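Local atomic coordinates of benzoate transport porin BenP (Acinetobacter baumannii AB307-0294, PDB entry 5DL8), a protein that probably forms a channel across the outer membrane through which small molecules such as benzoate pass, as a porin of the OprD family. Residues 130-135 with 149-154. Sequence-based numbering, arbitrary orientation.
Sequences VGELWL and LTSYWG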
ATOM      1  N   VAL A 130      20.275   1.664  -5.879  1.00 33.30           N
ATOM      2  CA  VAL A 130      20.503   2.863  -5.150  1.00 33.73           C
ATOM      3  C   VAL A 130      19.748   4.015  -5.851  1.00 33.70           C
ATOM      4  O   VAL A 130      19.950   4.265  -7.057  1.00 32.80           O
ATOM      5  CB  VAL A 130      22.001   3.233  -5.155  1.00 37.84           C
ATOM      6  CG1 VAL A 130      22.264   4.528  -4.369  1.00 38.76           C
ATOM      7  CG2 VAL A 130      22.913   2.074  -4.717  1.00 38.01           C
ATOM      8  N   GLY A 131      18.909   4.702  -5.055  1.00 32.63           N
ATOM      9  CA  GLY A 131      18.106   5.883  -5.443  1.00 31.89           C
ATOM     10  C   GLY A 131      16.628   5.651  -5.093  1.00 30.59           C
ATOM     11  O   GLY A 131      16.238   5.368  -3.972  1.00 29.17           O
ATOM     12  N   GLU A 132      15.769   5.792  -6.088  1.00 31.23           N
ATOM     13  CA  GLU A 132      14.321   5.649  -5.890  1.00 30.75           C
ATOM     14  C   GLU A 132      14.020   4.135  -5.828  1.00 30.10           C
ATOM     15  O   GLU A 132      14.389   3.386  -6.698  1.00 29.36           O
ATOM     16  CB  GLU A 132      13.529   6.399  -7.017  1.00 30.88           C
ATOM     17  CG  GLU A 132      12.033   6.263  -6.931  1.00 30.42           C
ATOM     18  CD  GLU A 132      11.246   7.071  -7.939  1.00 30.75           C
ATOM     19  OE1 GLU A 132      11.516   6.958  -9.170  1.00 32.44           O
ATOM     20  OE2 GLU A 132      10.315   7.782  -7.486  1.00 30.95           O
ATOM     21  N   LEU A 133      13.235   3.753  -4.839  1.00 29.67           N
ATOM     22  CA  LEU A 133      12.815   2.415  -4.678  1.00 29.27           C
ATOM     23  C   LEU A 133      11.260   2.353  -4.624  1.00 27.80           C
ATOM     24  O   LEU A 133      10.610   3.105  -3.891  1.00 24.78           O
ATOM     25  CB  LEU A 133      13.352   1.938  -3.305  1.00 30.07           C
ATOM     26  CG  LEU A 133      14.826   2.147  -2.957  1.00 32.21           C
ATOM     27  CD1 LEU A 133      15.178   1.617  -1.563  1.00 31.41           C
ATOM     28  CD2 LEU A 133      15.705   1.503  -4.063  1.00 34.26           C
ATOM     29  N   TRP A 134      10.724   1.421  -5.401  1.00 27.88           N
ATOM     30  CA  TRP A 134       9.375   1.029  -5.356  1.00 28.65           C
ATOM     31  C   TRP A 134       9.299  -0.231  -4.443  1.00 30.04           C
ATOM     32  O   TRP A 134       9.411  -1.309  -4.896  1.00 32.49           O
ATOM     33  CB  TRP A 134       8.827   0.663  -6.797  1.00 28.81           C
ATOM     34  CG  TRP A 134       9.019   1.812  -7.663  1.00 30.50           C
ATOM     35  CD1 TRP A 134      10.103   2.052  -8.413  1.00 31.32           C
ATOM     36  CD2 TRP A 134       8.183   3.027  -7.700  1.00 28.31           C
ATOM     37  NE1 TRP A 134       9.962   3.356  -8.995  1.00 32.63           N
ATOM     38  CE2 TRP A 134       8.807   3.943  -8.566  1.00 29.94           C
ATOM     39  CE3 TRP A 134       6.935   3.358  -7.162  1.00 28.03           C
ATOM     40  CZ2 TRP A 134       8.233   5.216  -8.927  1.00 30.18           C
ATOM     41  CZ3 TRP A 134       6.369   4.692  -7.459  1.00 28.59           C
ATOM     42  CH2 TRP A 134       7.065   5.599  -8.318  1.00 28.91           C
ATOM     43  N   LEU A 135       8.967  -0.063  -3.202  1.00 30.38           N
ATOM     44  CA  LEU A 135       8.956  -1.153  -2.214  1.00 31.01           C
ATOM     45  C   LEU A 135       7.548  -1.745  -2.168  1.00 30.45           C
ATOM     46  O   LEU A 135       6.529  -0.996  -2.245  1.00 26.69           O
ATOM     47  CB  LEU A 135       9.317  -0.572  -0.844  1.00 30.12           C
ATOM     48  CG  LEU A 135      10.746  -0.039  -0.859  1.00 31.76           C
ATOM     49  CD1 LEU A 135      11.096   0.692   0.382  1.00 30.56           C
ATOM     50  CD2 LEU A 135      11.810  -1.117  -1.233  1.00 34.40           C
ATOM     51  N   LEU A 149       1.662   8.256  -6.913  1.00 24.37           N
ATOM     52  CA  LEU A 149       2.084   7.033  -6.163  1.00 25.67           C
ATOM     53  C   LEU A 149       3.316   7.314  -5.256  1.00 24.83           C
ATOM     54  O   LEU A 149       4.289   8.057  -5.582  1.00 24.67           O
ATOM     55  CB  LEU A 149       2.519   5.997  -7.143  1.00 29.20           C
ATOM     56  CG  LEU A 149       1.535   5.067  -7.861  1.00 33.02           C
ATOM     57  CD1 LEU A 149       0.232   5.683  -8.204  1.00 32.99           C
ATOM     58  CD2 LEU A 149       2.134   4.367  -9.074  1.00 33.55           C
ATOM     59  N   THR A 150       3.237   6.778  -4.061  1.00 23.96           N
ATOM     60  CA  THR A 150       4.337   6.806  -3.064  1.00 23.03           C
ATOM     61  C   THR A 150       5.543   6.034  -3.612  1.00 22.76           C
ATOM     62  O   THR A 150       5.405   4.982  -4.232  1.00 23.70           O
ATOM     63  CB  THR A 150       3.814   6.212  -1.737  1.00 23.04           C
ATOM     64  OG1 THR A 150       2.619   6.922  -1.425  1.00 22.85           O
ATOM     65  CG2 THR A 150       4.813   6.287  -0.495  1.00 22.21           C
ATOM     66  N   SER A 151       6.717   6.605  -3.474  1.00 23.08           N
ATOM     67  CA  SER A 151       7.974   5.889  -3.620  1.00 23.76           C
ATOM     68  C   SER A 151       8.927   6.302  -2.498  1.00 24.46           C
ATOM     69  O   SER A 151       8.550   7.155  -1.639  1.00 24.81           O
ATOM     70  CB  SER A 151       8.529   6.187  -4.999  1.00 23.96           C
ATOM     71  OG  SER A 151       8.952   7.547  -5.126  1.00 24.00           O
ATOM     72  N   TYR A 152      10.166   5.750  -2.521  1.00 26.12           N
ATOM     73  CA  TYR A 152      11.130   5.790  -1.387  1.00 26.69           C
ATOM     74  C   TYR A 152      12.561   6.085  -1.892  1.00 27.74           C
ATOM     75  O   TYR A 152      12.873   5.924  -3.093  1.00 28.98           O
ATOM     76  CB  TYR A 152      11.082   4.378  -0.697  1.00 26.84           C
ATOM     77  CG  TYR A 152       9.747   4.081  -0.133  1.00 25.65           C
ATOM     78  CD1 TYR A 152       9.341   4.621   1.028  1.00 27.17           C
ATOM     79  CD2 TYR A 152       8.806   3.386  -0.874  1.00 26.82           C
ATOM     80  CE1 TYR A 152       8.034   4.380   1.546  1.00 27.74           C
ATOM     81  CE2 TYR A 152       7.542   3.151  -0.376  1.00 25.94           C
ATOM     82  CZ  TYR A 152       7.160   3.654   0.808  1.00 26.73           C
ATOM     83  OH  TYR A 152       5.859   3.384   1.222  1.00 30.33           O
ATOM     84  N   TRP A 153      13.435   6.555  -1.034  1.00 27.06           N
ATOM     85  CA  TRP A 153      14.765   6.772  -1.505  1.00 28.72           C
ATOM     86  C   TRP A 153      15.713   6.057  -0.557  1.00 28.75           C
ATOM     87  O   TRP A 153      15.624   6.260   0.670  1.00 27.06           O
ATOM     88  CB  TRP A 153      15.061   8.251  -1.492  1.00 30.35           C
ATOM     89  CG  TRP A 153      16.387   8.725  -2.103  1.00 33.44           C
ATOM     90  CD1 TRP A 153      17.584   9.086  -1.416  1.00 35.42           C
ATOM     91  CD2 TRP A 153      16.618   9.014  -3.472  1.00 34.85           C
ATOM     92  NE1 TRP A 153      18.508   9.549  -2.325  1.00 37.22           N
ATOM     93  CE2 TRP A 153      17.946   9.496  -3.589  1.00 37.65           C
ATOM     94  CE3 TRP A 153      15.822   8.921  -4.631  1.00 36.42           C
ATOM     95  CZ2 TRP A 153      18.495   9.864  -4.833  1.00 38.92           C
ATOM     96  CZ3 TRP A 153      16.379   9.294  -5.857  1.00 37.10           C
ATOM     97  CH2 TRP A 153      17.699   9.751  -5.936  1.00 38.87           C
ATOM     98  N   GLY A 154      16.629   5.296  -1.130  1.00 29.19           N
ATOM     99  CA  GLY A 154      17.620   4.533  -0.313  1.00 30.24           C
ATOM    100  C   GLY A 154      18.405   3.539  -1.114  1.00 31.03           C
ATOM    101  O   GLY A 154      18.562   3.693  -2.315  1.00 30.54           O
TER
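The indole of Trp153 lies across the backbone of Gly131, whose CA sits 3.7 Å from the centroid of the six-membered ring, almost on the ring normal. A chi1 of -174° in Trp153 sets CG opposite the backbone N and carries the ring over the Gly131 main chain. Beneath it, Gly131 and Gly154 exchange two backbone hydrogen bonds, Gly131 N to Gly154 O and Gly154 N to Gly131 O, each 2.9 Å. At the next hydrogen-bonded pair, beyond the non-hydrogen-bonded pair Glu132-Trp153, Leu133 N donates to Tyr152 O at 2.8 Å, while the return bond from Tyr152 N to Leu133 O is weak. Glu132 reaches along the strand with an extended chain, and its OE2 accepts from Ser151 OG at 2.7 Å on the anti side of the carboxylate; OE1 is hydrogen-bonded to Ser81 OG. CB of Ser151 meanwhile presses on one face of the Trp134 indole, 3.7 Å from the six-membered ring centroid. On the sheet face shared by Leu133 and Tyr152, Leu135 crosses the phenol obliquely, CD1 lying 3.7 Å from Tyr152 CG. Such an antiparallel ladder, flanked by strands 107-123 and 165-176, is characteristic of the meandering beta-barrel wall of OprD-family porins.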